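Local coordinates for transcriptional regulator, PadR family (Bacillus cereus, PDB 4ESB), which probably binds DNA through a winged helix-turn-helix fold and regulates transcription as a member of the PadR family, at residues L49-T61 and K72-L84. Numbering follows the deposited sequence.
Sequences LLRMQKEKLIEGT and KYYHITDKGLEQL. With SO4 (sulfate ion), chain B.
Gln-53 and Tyr-74 meet at a water that accepts from Gln-53 NE2 (2.8 Å) and from Lys-72 NZ and also hydrogen-bonds Tyr-74 OH; three side chains grip the water, which lies in the plane of the Tyr-74 ring at its edge. A further bond from Gln-53 NE2 to Leu-49 O (3.0 Å), reached from above the carbonyl plane, fixes the amide's rotation, and the Gln-53 amide plane stands 79° from the Tyr-74 ring. Leu-49 CD1 adds an apolar contact to the same tyrosine and with Gln-53 joins helix 42-54 to the beta hairpin of strands 58-64 and 70-76, the wing of the winged helix-turn-helix fold; Ile-58 CD1 packs on the ring from the neighbouring strand. The strands pair antiparallel through Glu-59 N to His-75 O and His-75 N to Glu-59 O, 2.8 Å each. Their side chains run side by side, while Glu-59 O lies over one face of the imidazole and Thr-61 CG2 at its edge. Where the hairpin leads into helix 78-101, Thr-77 is the N-cap: chi1 67° sets OG1 between the backbone N and the carbonyl carbon, and it accepts from Gly-80 N (3.0 Å). Lys-79 NZ, on a fully extended chain, donates to Glu-55 O (2.8 Å), just before Lys-56, whose positive phi marks the Schellman motif ending helix 42-54. The ammonium probably offsets the partial negative charge at that C-terminal end.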
loop_
_atom_site.group_PDB
_atom_site.type_symbol
_atom_site.label_atom_id
_atom_site.label_comp_id
_atom_site.label_asym_id
_atom_site.label_seq_id
_atom_site.Cartn_x
_atom_site.Cartn_y
_atom_site.Cartn_z
ATOM N N LEU A 49 13.292 -7.954 -10.416
ATOM C CA LEU A 49 14.139 -9.050 -9.952
ATOM C C LEU A 49 15.617 -8.702 -10.116
ATOM O O LEU A 49 16.441 -9.066 -9.279
ATOM C CB LEU A 49 13.839 -10.344 -10.714
ATOM C CG LEU A 49 12.544 -11.095 -10.402
ATOM C CD1 LEU A 49 12.506 -12.369 -11.228
ATOM C CD2 LEU A 49 12.414 -11.414 -8.919
ATOM N N LEU A 50 15.948 -8.008 -11.199
ATOM C CA LEU A 50 17.328 -7.615 -11.457
ATOM C C LEU A 50 17.793 -6.636 -10.392
ATOM O O LEU A 50 18.954 -6.637 -9.985
ATOM C CB LEU A 50 17.454 -6.957 -12.831
ATOM C CG LEU A 50 17.407 -7.857 -14.066
ATOM C CD1 LEU A 50 17.335 -7.003 -15.321
ATOM C CD2 LEU A 50 18.617 -8.777 -14.112
ATOM N N ARG A 51 16.868 -5.795 -9.949
ATOM C CA ARG A 51 17.177 -4.746 -8.995
ATOM C C ARG A 51 17.265 -5.310 -7.581
ATOM O O ARG A 51 18.153 -4.939 -6.815
ATOM C CB ARG A 51 16.113 -3.651 -9.078
ATOM C CG ARG A 51 16.373 -2.456 -8.188
ATOM C CD ARG A 51 15.461 -1.297 -8.558
ATOM N NE ARG A 51 14.108 -1.471 -8.035
ATOM C CZ ARG A 51 13.737 -1.173 -6.793
ATOM N NH1 ARG A 51 14.619 -0.687 -5.926
ATOM N NH2 ARG A 51 12.483 -1.366 -6.411
ATOM N N MET A 52 16.357 -6.219 -7.242
ATOM C CA MET A 52 16.379 -6.860 -5.935
ATOM C C MET A 52 17.678 -7.640 -5.755
ATOM O O MET A 52 18.175 -7.781 -4.637
ATOM C CB MET A 52 15.171 -7.784 -5.764
ATOM C CG MET A 52 13.843 -7.043 -5.635
ATOM S SD MET A 52 12.419 -8.140 -5.501
ATOM C CE MET A 52 12.718 -8.901 -3.907
ATOM N N GLN A 53 18.230 -8.133 -6.859
ATOM C CA GLN A 53 19.518 -8.815 -6.832
ATOM C C GLN A 53 20.654 -7.823 -6.626
ATOM O O GLN A 53 21.576 -8.070 -5.849
ATOM C CB GLN A 53 19.753 -9.569 -8.138
ATOM C CG GLN A 53 19.057 -10.913 -8.228
ATOM C CD GLN A 53 19.179 -11.526 -9.603
ATOM O OE1 GLN A 53 20.097 -12.299 -9.874
ATOM N NE2 GLN A 53 18.256 -11.173 -10.489
ATOM N N LYS A 54 20.585 -6.700 -7.328
ATOM C CA LYS A 54 21.640 -5.701 -7.263
ATOM C C LYS A 54 21.689 -5.076 -5.875
ATOM O O LYS A 54 22.732 -4.593 -5.441
ATOM C CB LYS A 54 21.423 -4.628 -8.332
ATOM C CG LYS A 54 22.584 -3.652 -8.498
ATOM C CD LYS A 54 22.342 -2.694 -9.658
ATOM C CE LYS A 54 21.149 -1.782 -9.408
ATOM N NZ LYS A 54 21.372 -0.874 -8.250
ATOM N N GLU A 55 20.558 -5.094 -5.176
ATOM C CA GLU A 55 20.512 -4.589 -3.811
ATOM C C GLU A 55 20.720 -5.715 -2.800
ATOM O O GLU A 55 20.623 -5.503 -1.595
ATOM C CB GLU A 55 19.184 -3.887 -3.551
ATOM C CG GLU A 55 18.812 -2.853 -4.603
ATOM C CD GLU A 55 17.485 -2.194 -4.303
ATOM O OE1 GLU A 55 16.718 -2.763 -3.497
ATOM O OE2 GLU A 55 17.210 -1.116 -4.868
ATOM N N LYS A 56 20.996 -6.913 -3.306
ATOM C CA LYS A 56 21.395 -8.037 -2.468
ATOM C C LYS A 56 20.280 -8.507 -1.535
ATOM O O LYS A 56 20.548 -8.994 -0.435
ATOM C CB LYS A 56 22.637 -7.661 -1.656
ATOM C CG LYS A 56 23.786 -7.132 -2.511
ATOM C CD LYS A 56 24.841 -8.199 -2.750
ATOM C CE LYS A 56 25.574 -7.979 -4.065
ATOM N NZ LYS A 56 25.993 -9.272 -4.674
ATOM N N LEU A 57 19.033 -8.369 -1.977
ATOM C CA LEU A 57 17.893 -8.859 -1.209
ATOM C C LEU A 57 17.640 -10.321 -1.538
ATOM O O LEU A 57 17.208 -11.097 -0.688
ATOM C CB LEU A 57 16.640 -8.046 -1.528
ATOM C CG LEU A 57 16.723 -6.547 -1.248
ATOM C CD1 LEU A 57 15.401 -5.888 -1.592
ATOM C CD2 LEU A 57 17.099 -6.282 0.201
ATOM N N ILE A 58 17.905 -10.687 -2.786
ATOM C CA ILE A 58 17.780 -12.068 -3.225
ATOM C C ILE A 58 18.991 -12.423 -4.070
ATOM O O ILE A 58 19.741 -11.548 -4.499
ATOM C CB ILE A 58 16.491 -12.294 -4.039
ATOM C CG1 ILE A 58 16.536 -11.497 -5.344
ATOM C CG2 ILE A 58 15.272 -11.900 -3.212
ATOM C CD1 ILE A 58 15.339 -11.722 -6.244
ATOM N N GLU A 59 19.180 -13.714 -4.305
ATOM C CA GLU A 59 20.345 -14.190 -5.036
ATOM C C GLU A 59 19.994 -15.452 -5.806
ATOM O O GLU A 59 19.418 -16.386 -5.252
ATOM C CB GLU A 59 21.491 -14.472 -4.066
ATOM C CG GLU A 59 22.750 -14.993 -4.726
ATOM C CD GLU A 59 23.758 -15.528 -3.720
ATOM O OE1 GLU A 59 23.568 -15.295 -2.509
ATOM O OE2 GLU A 59 24.733 -16.188 -4.137
ATOM N N GLY A 60 20.347 -15.476 -7.086
ATOM C CA GLY A 60 20.093 -16.634 -7.918
ATOM C C GLY A 60 21.306 -17.533 -8.008
ATOM O O GLY A 60 22.433 -17.055 -8.119
ATOM N N THR A 61 21.075 -18.838 -7.946
ATOM C CA THR A 61 22.145 -19.811 -8.116
ATOM C C THR A 61 21.669 -20.922 -9.046
ATOM O O THR A 61 20.518 -21.349 -8.978
ATOM C CB THR A 61 22.574 -20.426 -6.769
ATOM O OG1 THR A 61 21.689 -21.494 -6.419
ATOM C CG2 THR A 61 22.570 -19.373 -5.665
ATOM N N LYS A 72 17.831 -21.350 -12.823
ATOM C CA LYS A 72 18.323 -20.300 -11.942
ATOM C C LYS A 72 17.323 -20.051 -10.815
ATOM O O LYS A 72 16.378 -19.275 -10.968
ATOM C CB LYS A 72 18.576 -19.017 -12.738
ATOM C CG LYS A 72 19.092 -17.850 -11.911
ATOM C CD LYS A 72 19.727 -16.781 -12.795
ATOM C CE LYS A 72 20.076 -15.534 -11.997
ATOM N NZ LYS A 72 20.272 -14.333 -12.861
ATOM N N TYR A 73 17.536 -20.723 -9.685
ATOM C CA TYR A 73 16.658 -20.598 -8.528
ATOM C C TYR A 73 17.081 -19.412 -7.670
ATOM O O TYR A 73 18.270 -19.180 -7.466
ATOM C CB TYR A 73 16.701 -21.870 -7.680
ATOM C CG TYR A 73 16.004 -23.065 -8.296
ATOM C CD1 TYR A 73 14.652 -23.291 -8.081
ATOM C CD2 TYR A 73 16.703 -23.972 -9.082
ATOM C CE1 TYR A 73 14.012 -24.386 -8.635
ATOM C CE2 TYR A 73 16.073 -25.068 -9.640
ATOM C CZ TYR A 73 14.727 -25.271 -9.414
ATOM O OH TYR A 73 14.095 -26.360 -9.968
ATOM N N TYR A 74 16.102 -18.673 -7.158
ATOM C CA TYR A 74 16.380 -17.521 -6.306
ATOM C C TYR A 74 16.170 -17.864 -4.836
ATOM O O TYR A 74 15.196 -18.527 -4.477
ATOM C CB TYR A 74 15.476 -16.343 -6.672
ATOM C CG TYR A 74 15.683 -15.794 -8.064
ATOM C CD1 TYR A 74 16.714 -14.903 -8.334
ATOM C CD2 TYR A 74 14.836 -16.152 -9.105
ATOM C CE1 TYR A 74 16.902 -14.394 -9.603
ATOM C CE2 TYR A 74 15.017 -15.647 -10.379
ATOM C CZ TYR A 74 16.050 -14.769 -10.621
ATOM O OH TYR A 74 16.235 -14.263 -11.887
ATOM N N HIS A 75 17.092 -17.416 -3.991
ATOM C CA HIS A 75 16.907 -17.504 -2.547
ATOM C C HIS A 75 17.139 -16.142 -1.908
ATOM O O HIS A 75 17.764 -15.264 -2.500
ATOM C CB HIS A 75 17.835 -18.554 -1.928
ATOM C CG HIS A 75 19.290 -18.217 -2.031
ATOM N ND1 HIS A 75 19.871 -17.200 -1.309
ATOM C CD2 HIS A 75 20.282 -18.773 -2.767
ATOM C CE1 HIS A 75 21.161 -17.139 -1.599
ATOM N NE2 HIS A 75 21.433 -18.082 -2.480
ATOM N N ILE A 76 16.632 -15.982 -0.691
ATOM C CA ILE A 76 16.663 -14.705 0.013
ATOM C C ILE A 76 17.955 -14.570 0.811
ATOM O O ILE A 76 18.463 -15.554 1.352
ATOM C CB ILE A 76 15.449 -14.587 0.964
ATOM C CG1 ILE A 76 15.212 -13.133 1.376
ATOM C CG2 ILE A 76 15.634 -15.482 2.189
ATOM C CD1 ILE A 76 13.868 -12.916 2.053
ATOM N N THR A 77 18.493 -13.356 0.866
ATOM C CA THR A 77 19.691 -13.086 1.658
ATOM C C THR A 77 19.295 -12.664 3.066
ATOM O O THR A 77 18.116 -12.434 3.344
ATOM C CB THR A 77 20.552 -11.963 1.043
ATOM O OG1 THR A 77 19.849 -10.715 1.113
ATOM C CG2 THR A 77 20.901 -12.276 -0.407
ATOM N N ASP A 78 20.276 -12.566 3.957
ATOM C CA ASP A 78 20.020 -12.093 5.312
ATOM C C ASP A 78 19.447 -10.681 5.270
ATOM O O ASP A 78 18.485 -10.365 5.968
ATOM C CB ASP A 78 21.301 -12.113 6.143
ATOM C CG ASP A 78 21.142 -11.397 7.471
ATOM O OD1 ASP A 78 20.464 -11.943 8.368
ATOM O OD2 ASP A 78 21.696 -10.286 7.617
ATOM N N LYS A 79 20.053 -9.835 4.447
ATOM C CA LYS A 79 19.566 -8.476 4.252
ATOM C C LYS A 79 18.115 -8.498 3.774
ATOM O O LYS A 79 17.294 -7.696 4.213
ATOM C CB LYS A 79 20.438 -7.740 3.233
ATOM C CG LYS A 79 19.995 -6.313 2.952
ATOM C CD LYS A 79 20.888 -5.644 1.920
ATOM C CE LYS A 79 20.374 -4.258 1.558
ATOM N NZ LYS A 79 21.132 -3.654 0.428
ATOM N N GLY A 80 17.810 -9.427 2.873
ATOM C CA GLY A 80 16.469 -9.561 2.336
ATOM C C GLY A 80 15.467 -9.988 3.393
ATOM O O GLY A 80 14.320 -9.536 3.391
ATOM N N LEU A 81 15.899 -10.864 4.294
ATOM C CA LEU A 81 15.047 -11.330 5.383
ATOM C C LEU A 81 14.749 -10.204 6.367
ATOM O O LEU A 81 13.621 -10.061 6.833
ATOM C CB LEU A 81 15.709 -12.495 6.122
ATOM C CG LEU A 81 15.712 -13.841 5.395
ATOM C CD1 LEU A 81 16.827 -14.718 5.934
ATOM C CD2 LEU A 81 14.367 -14.536 5.540
ATOM N N GLU A 82 15.766 -9.411 6.689
ATOM C CA GLU A 82 15.579 -8.266 7.573
ATOM C C GLU A 82 14.478 -7.377 7.016
ATOM O O GLU A 82 13.573 -6.950 7.732
ATOM C CB GLU A 82 16.870 -7.454 7.685
ATOM C CG GLU A 82 17.830 -7.940 8.751
ATOM C CD GLU A 82 19.213 -7.334 8.601
ATOM O OE1 GLU A 82 19.370 -6.405 7.779
ATOM O OE2 GLU A 82 20.145 -7.790 9.299
ATOM N N GLN A 83 14.571 -7.110 5.720
ATOM C CA GLN A 83 13.653 -6.207 5.046
ATOM C C GLN A 83 12.263 -6.825 4.937
ATOM O O GLN A 83 11.258 -6.117 4.971
ATOM C CB GLN A 83 14.193 -5.857 3.659
ATOM C CG GLN A 83 13.453 -4.725 2.962
ATOM C CD GLN A 83 14.229 -4.165 1.783
ATOM O OE1 GLN A 83 15.442 -3.966 1.865
ATOM N NE2 GLN A 83 13.532 -3.913 0.678
ATOM N N LEU A 84 12.211 -8.147 4.812
ATOM C CA LEU A 84 10.940 -8.857 4.796
ATOM C C LEU A 84 10.209 -8.660 6.119
ATOM O O LEU A 84 8.991 -8.487 6.143
ATOM C CB LEU A 84 11.155 -10.348 4.523
ATOM C CG LEU A 84 9.921 -11.243 4.673
ATOM C CD1 LEU A 84 8.812 -10.813 3.719
ATOM C CD2 LEU A 84 10.290 -12.699 4.443
HETATM S S SO4 B . 15.130 -20.860 -15.811
HETATM O O1 SO4 B . 14.344 -22.060 -16.076
HETATM O O2 SO4 B . 16.160 -20.711 -16.838
HETATM O O3 SO4 B . 14.259 -19.689 -15.817
HETATM O O4 SO4 B . 15.764 -20.970 -14.508
HETATM O O HOH W 1 18.081 -12.675 -12.834
HETATM O O HOH W 2 24.655 -18.794 -2.639
#